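Local coordinates for protein FACT-Spt16 (PDB 5CE6) that probably acts as a histone chaperone module of the FACT complex, the Spt16 N-terminal domain that is linked to binding histones H3-H4 during transcription, at residues A[338-343]-A[431-436]; A[354-359]-A[369-374]; A[388-393]-A[404-409]. All coordinates share one frame; numbering follows the deposited sequence.

Contact 1: residues A[338-343]-A[431-436]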
loop_
_atom_site.group_PDB
_atom_site.type_symbol
_atom_site.label_atom_id
_atom_site.label_comp_id
_atom_site.label_asym_id
_atom_site.label_seq_id
_atom_site.Cartn_x
_atom_site.Cartn_y
_atom_site.Cartn_z
ATOM N N ALA A 338 14.447 14.354 -6.436
ATOM C CA ALA A 338 13.893 14.933 -7.661
ATOM C C ALA A 338 12.477 14.424 -7.921
ATOM O O ALA A 338 11.616 15.175 -8.391
ATOM C CB ALA A 338 14.809 14.664 -8.871
ATOM N N VAL A 339 12.234 13.148 -7.623
ATOM C CA VAL A 339 10.879 12.623 -7.723
ATOM C C VAL A 339 9.976 13.362 -6.757
ATOM O O VAL A 339 8.892 13.819 -7.132
ATOM C CB VAL A 339 10.819 11.112 -7.435
ATOM C CG1 VAL A 339 9.386 10.614 -7.500
ATOM C CG2 VAL A 339 11.665 10.368 -8.452
ATOM N N ILE A 340 10.421 13.472 -5.511
ATOM C CA ILE A 340 9.609 14.130 -4.480
ATOM C C ILE A 340 9.303 15.570 -4.874
ATOM O O ILE A 340 8.161 16.043 -4.744
ATOM C CB ILE A 340 10.321 14.071 -3.113
ATOM C CG1 ILE A 340 10.388 12.613 -2.632
ATOM C CG2 ILE A 340 9.601 14.940 -2.098
ATOM C CD1 ILE A 340 11.240 12.422 -1.379
ATOM N N GLY A 341 10.320 16.261 -5.381
ATOM C CA GLY A 341 10.163 17.647 -5.784
ATOM C C GLY A 341 9.255 17.829 -6.983
ATOM O O GLY A 341 8.754 18.929 -7.220
ATOM N N SER A 342 9.047 16.761 -7.745
ATOM C CA SER A 342 8.205 16.825 -8.934
ATOM C C SER A 342 6.771 16.401 -8.667
ATOM O O SER A 342 5.903 16.573 -9.520
ATOM C CB SER A 342 8.789 15.970 -10.062
ATOM O OG SER A 342 10.023 16.487 -10.514
ATOM N N LEU A 343 6.518 15.831 -7.492
ATOM C CA LEU A 343 5.159 15.410 -7.150
ATOM C C LEU A 343 4.369 16.593 -6.593
ATOM O O LEU A 343 4.296 16.803 -5.382
ATOM C CB LEU A 343 5.174 14.233 -6.174
ATOM C CG LEU A 343 5.649 12.940 -6.831
ATOM C CD1 LEU A 343 5.923 11.878 -5.784
ATOM C CD2 LEU A 343 4.619 12.433 -7.844
ATOM N N ASP A 431 10.423 7.033 1.121
ATOM C CA ASP A 431 9.726 7.869 2.094
ATOM C C ASP A 431 8.241 7.931 1.804
ATOM O O ASP A 431 7.812 7.656 0.683
ATOM C CB ASP A 431 10.275 9.294 2.068
ATOM C CG ASP A 431 11.622 9.412 2.735
ATOM O OD1 ASP A 431 11.663 9.512 3.979
ATOM O OD2 ASP A 431 12.633 9.394 2.021
ATOM N N THR A 432 7.462 8.342 2.808
ATOM C CA THR A 432 6.019 8.567 2.620
ATOM C C THR A 432 5.787 10.062 2.517
ATOM O O THR A 432 6.259 10.830 3.357
ATOM C CB THR A 432 5.195 7.989 3.766
ATOM O OG1 THR A 432 5.489 6.597 3.870
ATOM C CG2 THR A 432 3.706 8.152 3.494
ATOM N N ILE A 433 5.107 10.490 1.459
ATOM C CA ILE A 433 4.898 11.932 1.280
ATOM C C ILE A 433 3.417 12.249 1.107
ATOM O O ILE A 433 2.663 11.434 0.567
ATOM C CB ILE A 433 5.713 12.502 0.110
ATOM C CG1 ILE A 433 5.107 12.095 -1.226
ATOM C CG2 ILE A 433 7.198 12.088 0.197
ATOM C CD1 ILE A 433 5.759 12.814 -2.392
ATOM N N ILE A 434 3.009 13.428 1.574
ATOM C CA ILE A 434 1.612 13.844 1.479
ATOM C C ILE A 434 1.551 15.036 0.546
ATOM O O ILE A 434 2.310 15.982 0.706
ATOM C CB ILE A 434 1.057 14.294 2.845
ATOM C CG1 ILE A 434 1.353 13.245 3.916
ATOM C CG2 ILE A 434 -0.448 14.590 2.745
ATOM C CD1 ILE A 434 0.439 12.088 3.890
ATOM N N ILE A 435 0.668 14.989 -0.448
ATOM C CA ILE A 435 0.563 16.107 -1.381
ATOM C C ILE A 435 -0.469 17.080 -0.861
ATOM O O ILE A 435 -1.659 16.796 -0.885
ATOM C CB ILE A 435 0.119 15.682 -2.796
ATOM C CG1 ILE A 435 1.006 14.548 -3.328
ATOM C CG2 ILE A 435 0.119 16.906 -3.736
ATOM C CD1 ILE A 435 2.512 14.835 -3.294
ATOM N N ASN A 436 -0.014 18.226 -0.379
ATOM C CA ASN A 436 -0.959 19.280 -0.033
ATOM C C ASN A 436 -0.986 20.306 -1.155
ATOM O O ASN A 436 -0.147 20.271 -2.057
ATOM C CB ASN A 436 -0.600 19.921 1.309
ATOM C CG ASN A 436 -0.606 18.917 2.454
ATOM O OD1 ASN A 436 -1.597 18.239 2.691
ATOM N ND2 ASN A 436 0.519 18.810 3.154
#
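Leu343 carries CG anti to its carbonyl carbon (chi1 -71°), whereas Ile433 turns CG1 into the position between backbone N and carbonyl carbon (chi1 74°), and the two side chains meet roughly at a right angle. Their tips make the tightest apolar touch, Leu343 CD1 to Ile433 CD1 at 3.5 Å, and the same Ile433 CD1 lies 4.1 Å from Leu343 CB, nearer the root of the leucine. Ile435 comes to that root with its own methyl: CD1 sits 4.0 Å from Leu343 CB and 3.4 Å from Leu343 O. This carbonyl oxygen also accepts a hydrogen bond from Thr440 OG1, so this oxygen of a buried residue has a hydroxyl partner beside the methyl. One turn back, Ile340 reaches Ile433 more loosely, CG1 to CG2 at 4.3 Å. Here the C-terminal end of helix 323-342 rests on strand 424-435 of the antiparallel sheet, in the part of the chain related to the pita-bread fold of M24 metallopeptidases. Ile433 and Ile435 both send their terminal methyls to the helix side. Leu343 N is bonded to Ile340 O at 3.2 Å and more weakly to Val339 O. Val406 of the adjacent strand 403-414 touches both Leu343 and Ile433, while Asp431, at the other end of the strand segment, forms salt bridges with Arg315 and Lys449.

Contact 2: residues A[354-359]-A[369-374]; sequences LAAVSV and SCLTKS
Thr372 OG1 takes part in two hydrogen bonds: it donates to Ser374 O at 2.8 Å, nearly in line with the carbonyl (C=O...donor angle 162°), and accepts from the backbone N of Gly409. The first bond spans residues 372-374, the second ties them to strand 403-414, and Leu371, just before them, reaches helix 349-363. Its CG stands anti to the backbone N (chi1 -170°), which carries the branched end out to the helix, and CD2 alone of its two methyls makes the contact. That methyl meets Val357 CG2 at 4.1 Å, the two side chains meeting at a slant, and touches Ala356 CB more loosely at 4.4 Å. The helix thus offers two consecutive residues to one leucine methyl. In the M24-like part of the chain, this joins the helix to the loop that returns from it towards edge strand 376-378. The loop runs beside strand 403-414: Cys370 and Thr372 make backbone hydrogen bonds with Gln411 and Gly409, and Leu371 also packs on Phe410. A second tie to the helix comes from Tyr353, whose OH is hydrogen-bonded to Thr372 O. Ala356 also touches Val339 of helix 323-342.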
loop_
_atom_site.group_PDB
_atom_site.type_symbol
_atom_site.label_atom_id
_atom_site.label_comp_id
_atom_site.label_asym_id
_atom_site.label_seq_id
_atom_site.Cartn_x
_atom_site.Cartn_y
_atom_site.Cartn_z
ATOM N N LEU A 354 10.508 10.546 -14.590
ATOM C CA LEU A 354 11.541 10.958 -15.527
ATOM C C LEU A 354 12.480 12.005 -14.931
ATOM O O LEU A 354 13.596 12.176 -15.409
ATOM C CB LEU A 354 10.925 11.444 -16.839
ATOM C CG LEU A 354 10.302 10.306 -17.651
ATOM C CD1 LEU A 354 9.474 10.841 -18.802
ATOM C CD2 LEU A 354 11.392 9.366 -18.159
ATOM N N ALA A 355 12.036 12.688 -13.876
ATOM C CA ALA A 355 12.918 13.599 -13.145
ATOM C C ALA A 355 14.084 12.839 -12.510
ATOM O O ALA A 355 15.213 13.346 -12.467
ATOM C CB ALA A 355 12.141 14.380 -12.093
ATOM N N ALA A 356 13.806 11.629 -12.020
ATOM C CA ALA A 356 14.846 10.753 -11.483
ATOM C C ALA A 356 15.781 10.285 -12.594
ATOM O O ALA A 356 17.001 10.300 -12.434
ATOM C CB ALA A 356 14.236 9.540 -10.797
ATOM N N VAL A 357 15.203 9.826 -13.701
ATOM C CA VAL A 357 16.005 9.386 -14.846
ATOM C C VAL A 357 16.953 10.498 -15.302
ATOM O O VAL A 357 18.129 10.249 -15.573
ATOM C CB VAL A 357 15.106 8.940 -16.021
ATOM C CG1 VAL A 357 15.952 8.528 -17.225
ATOM C CG2 VAL A 357 14.198 7.792 -15.586
ATOM N N SER A 358 16.447 11.728 -15.360
ATOM C CA SER A 358 17.260 12.860 -15.805
ATOM C C SER A 358 18.467 13.092 -14.902
ATOM O O SER A 358 19.559 13.447 -15.374
ATOM C CB SER A 358 16.417 14.135 -15.890
ATOM O OG SER A 358 15.449 14.044 -16.917
ATOM N N VAL A 359 18.262 12.903 -13.603
ATOM C CA VAL A 359 19.338 13.041 -12.631
ATOM C C VAL A 359 20.421 11.989 -12.859
ATOM O O VAL A 359 21.613 12.302 -12.887
ATOM C CB VAL A 359 18.800 12.917 -11.189
ATOM C CG1 VAL A 359 19.929 12.627 -10.211
ATOM C CG2 VAL A 359 18.057 14.179 -10.795
ATOM N N SER A 369 20.618 2.175 -16.399
ATOM C CA SER A 369 20.023 0.854 -16.609
ATOM C C SER A 369 19.728 0.097 -15.313
ATOM O O SER A 369 18.944 -0.855 -15.315
ATOM C CB SER A 369 20.908 -0.000 -17.525
ATOM O OG SER A 369 22.179 -0.208 -16.940
ATOM N N CYS A 370 20.329 0.524 -14.204
ATOM C CA CYS A 370 20.104 -0.159 -12.940
ATOM C C CYS A 370 19.017 0.497 -12.105
ATOM O O CYS A 370 18.639 -0.029 -11.073
ATOM C CB CYS A 370 21.388 -0.232 -12.121
ATOM S SG CYS A 370 22.666 -1.283 -12.871
ATOM N N LEU A 371 18.531 1.653 -12.546
ATOM C CA LEU A 371 17.497 2.355 -11.789
ATOM C C LEU A 371 16.227 1.524 -11.832
ATOM O O LEU A 371 15.907 0.941 -12.870
ATOM C CB LEU A 371 17.251 3.746 -12.381
ATOM C CG LEU A 371 16.373 4.699 -11.571
ATOM C CD1 LEU A 371 17.104 5.144 -10.315
ATOM C CD2 LEU A 371 15.979 5.900 -12.421
ATOM N N THR A 372 15.526 1.441 -10.702
ATOM C CA THR A 372 14.261 0.709 -10.649
ATOM C C THR A 372 13.299 1.339 -11.658
ATOM O O THR A 372 13.373 2.546 -11.925
ATOM C CB THR A 372 13.650 0.694 -9.229
ATOM O OG1 THR A 372 13.561 2.031 -8.728
ATOM C CG2 THR A 372 14.513 -0.119 -8.274
ATOM N N LYS A 373 12.420 0.523 -12.235
ATOM C CA LYS A 373 11.521 0.998 -13.283
ATOM C C LYS A 373 10.347 1.778 -12.697
ATOM O O LYS A 373 9.606 2.434 -13.424
ATOM C CB LYS A 373 10.999 -0.160 -14.136
ATOM C CG LYS A 373 12.088 -0.940 -14.861
ATOM C CD LYS A 373 12.963 -0.034 -15.715
ATOM C CE LYS A 373 14.041 -0.839 -16.441
ATOM N NZ LYS A 373 15.066 0.032 -17.089
ATOM N N SER A 374 10.185 1.690 -11.382
ATOM C CA SER A 374 9.168 2.460 -10.674
ATOM C C SER A 374 9.851 3.281 -9.591
ATOM O O SER A 374 10.901 2.882 -9.067
ATOM C CB SER A 374 8.134 1.515 -10.061
ATOM O OG SER A 374 7.233 2.204 -9.208
#

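Contact 3: residues A[388-393]-A[404-409]. With ACT (acetate ion), chain C.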
loop_
_atom_site.group_PDB
_atom_site.type_symbol
_atom_site.label_atom_id
_atom_site.label_comp_id
_atom_site.label_asym_id
_atom_site.label_seq_id
_atom_site.Cartn_x
_atom_site.Cartn_y
_atom_site.Cartn_z
ATOM N N LEU A 388 -1.600 4.298 -9.135
ATOM C CA LEU A 388 -0.759 5.472 -8.941
ATOM C C LEU A 388 0.714 5.089 -8.899
ATOM O O LEU A 388 1.470 5.612 -8.085
ATOM C CB LEU A 388 -1.132 6.199 -7.647
ATOM C CG LEU A 388 -2.465 6.945 -7.623
ATOM C CD1 LEU A 388 -2.640 7.637 -6.279
ATOM C CD2 LEU A 388 -2.512 7.966 -8.748
ATOM N N ASN A 389 1.120 4.165 -9.765
ATOM C CA ASN A 389 2.530 3.804 -9.856
ATOM C C ASN A 389 3.336 4.925 -10.501
ATOM O O ASN A 389 3.021 5.379 -11.606
ATOM C CB ASN A 389 2.668 2.487 -10.633
ATOM C CG ASN A 389 4.046 1.871 -10.511
ATOM O OD1 ASN A 389 5.052 2.509 -10.821
ATOM N ND2 ASN A 389 4.098 0.612 -10.075
ATOM N N ILE A 390 4.359 5.402 -9.800
ATOM C CA ILE A 390 5.203 6.459 -10.338
ATOM C C ILE A 390 6.183 5.829 -11.311
ATOM O O ILE A 390 7.262 5.372 -10.922
ATOM C CB ILE A 390 5.974 7.205 -9.218
ATOM C CG1 ILE A 390 5.003 7.677 -8.134
ATOM C CG2 ILE A 390 6.738 8.408 -9.793
ATOM C CD1 ILE A 390 5.693 8.048 -6.833
ATOM N N ASN A 391 5.790 5.781 -12.581
ATOM C CA ASN A 391 6.659 5.240 -13.622
ATOM C C ASN A 391 6.502 6.022 -14.920
ATOM O O ASN A 391 5.624 6.870 -15.027
ATOM C CB ASN A 391 6.421 3.729 -13.815
ATOM C CG ASN A 391 5.033 3.402 -14.361
ATOM O OD1 ASN A 391 4.643 3.863 -15.430
ATOM N ND2 ASN A 391 4.302 2.562 -13.643
ATOM N N ALA A 392 7.350 5.733 -15.905
ATOM C CA ALA A 392 7.381 6.487 -17.161
ATOM C C ALA A 392 6.112 6.396 -18.012
ATOM O O ALA A 392 5.903 7.223 -18.902
ATOM C CB ALA A 392 8.600 6.076 -17.987
ATOM N N LYS A 393 5.271 5.402 -17.746
ATOM C CA LYS A 393 4.080 5.195 -18.560
ATOM C C LYS A 393 2.806 5.728 -17.903
ATOM O O LYS A 393 1.732 5.690 -18.505
ATOM C CB LYS A 393 3.914 3.713 -18.905
ATOM N N PHE A 404 1.956 9.287 -1.327
ATOM C CA PHE A 404 2.851 8.396 -2.067
ATOM C C PHE A 404 3.920 7.746 -1.195
ATOM O O PHE A 404 4.476 8.386 -0.297
ATOM C CB PHE A 404 3.563 9.153 -3.211
ATOM C CG PHE A 404 2.651 9.559 -4.332
ATOM C CD1 PHE A 404 2.301 8.652 -5.322
ATOM C CD2 PHE A 404 2.132 10.852 -4.387
ATOM C CE1 PHE A 404 1.449 9.024 -6.358
ATOM C CE2 PHE A 404 1.283 11.230 -5.421
ATOM C CZ PHE A 404 0.946 10.316 -6.405
ATOM N N ASN A 405 4.183 6.469 -1.474
ATOM C CA ASN A 405 5.396 5.790 -1.033
ATOM C C ASN A 405 6.379 5.979 -2.172
ATOM O O ASN A 405 6.283 5.298 -3.188
ATOM C CB ASN A 405 5.088 4.287 -0.805
ATOM C CG ASN A 405 6.341 3.446 -0.542
ATOM O OD1 ASN A 405 7.376 3.965 -0.123
ATOM N ND2 ASN A 405 6.233 2.134 -0.768
ATOM N N VAL A 406 7.259 6.977 -2.041
ATOM C CA VAL A 406 8.265 7.261 -3.044
ATOM C C VAL A 406 9.469 6.401 -2.718
ATOM O O VAL A 406 10.226 6.694 -1.795
ATOM C CB VAL A 406 8.659 8.749 -3.060
ATOM C CG1 VAL A 406 9.729 9.014 -4.114
ATOM C CG2 VAL A 406 7.426 9.614 -3.322
ATOM N N SER A 407 9.628 5.338 -3.497
ATOM C CA SER A 407 10.575 4.278 -3.187
ATOM C C SER A 407 11.357 4.033 -4.464
ATOM O O SER A 407 10.805 3.596 -5.474
ATOM C CB SER A 407 9.812 3.018 -2.735
ATOM O OG SER A 407 10.683 1.911 -2.475
ATOM N N LEU A 408 12.641 4.372 -4.422
ATOM C CA LEU A 408 13.469 4.375 -5.612
ATOM C C LEU A 408 14.790 3.672 -5.312
ATOM O O LEU A 408 15.380 3.861 -4.236
ATOM C CB LEU A 408 13.727 5.828 -6.037
ATOM C CG LEU A 408 14.480 6.014 -7.354
ATOM C CD1 LEU A 408 13.606 5.610 -8.529
ATOM C CD2 LEU A 408 14.958 7.460 -7.502
ATOM N N GLY A 409 15.246 2.839 -6.242
ATOM C CA GLY A 409 16.467 2.098 -6.006
ATOM C C GLY A 409 17.367 1.907 -7.202
ATOM O O GLY A 409 17.023 2.244 -8.339
HETATM C C ACT C . 10.238 0.067 -6.028
HETATM O O ACT C . 9.701 1.135 -6.422
HETATM O OXT ACT C . 10.971 0.141 -5.008
HETATM C CH3 ACT C . 9.991 -1.242 -6.725
#
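Strand 403-414 belongs to the antiparallel four-stranded sheet of the M24-like region, and residues 388-393, part of the loop between strands 376-378 and 403-414, lay two aliphatic side chains against the strand's Phe404 and Val406. Ile390 holds CG1 anti to its carbonyl carbon (chi1 -52°), which directs CD1 at the CD1 corner of the Phe404 ring, 3.8 Å away; its CG1 follows at 4.0 Å from the same ring atom. The approach to the ring is oblique. The same Ile390 methyl reaches Val406, two residues further along the strand, with CG2 at 4.2 Å. Leu388 comes closest through its root: CB lies 4.0 Å from Phe404 CE1, and Leu388 O approaches the rim of the ring almost in its plane, 3.8 Å from that carbon. All four residues are buried, with Leu349 of helix 349-363 touching Phe404 and Tyr353 touching Ile390. Farther along the loop, Asn391 OD1 accepts from Lys393 N at 2.9 Å in the carbonyl plane, forming an Asx turn, and Asn391 ND2 makes a weak bond to Asn389 OD1. An acetate, likely carried over from crystallisation, lies beside Ser407, with OXT 3.1 Å from Ser407 OG. The setting is an antiparallel sheet with helices 323-342 and 349-363 packed against it, as in the pita-bread fold of M24 metallopeptidases.

From the N terminus, helix 323-342 brings in the first side of contact 1, and helix 349-363 follows, its residues packing on Ala338, Val339 and Ser342 of helix 323-342. Contact 2 closes first, a short loop from helix 349-363 to residues 369-374. Contact 3 comes next in series, joining 388-393 to strand 403-414. Strand 424-435 then closes contact 1, whose long loop encloses the other two; none cross. Contacts 1 and 3 meet in the sheet, where Asp431 and Ile433 pair with Val406 and Phe404. Contacts 2 and 3 are joined by Ser374 with Asn389. Together they tie two successive helices and two loop segments, one before and one after strand 376-378, to one sheet.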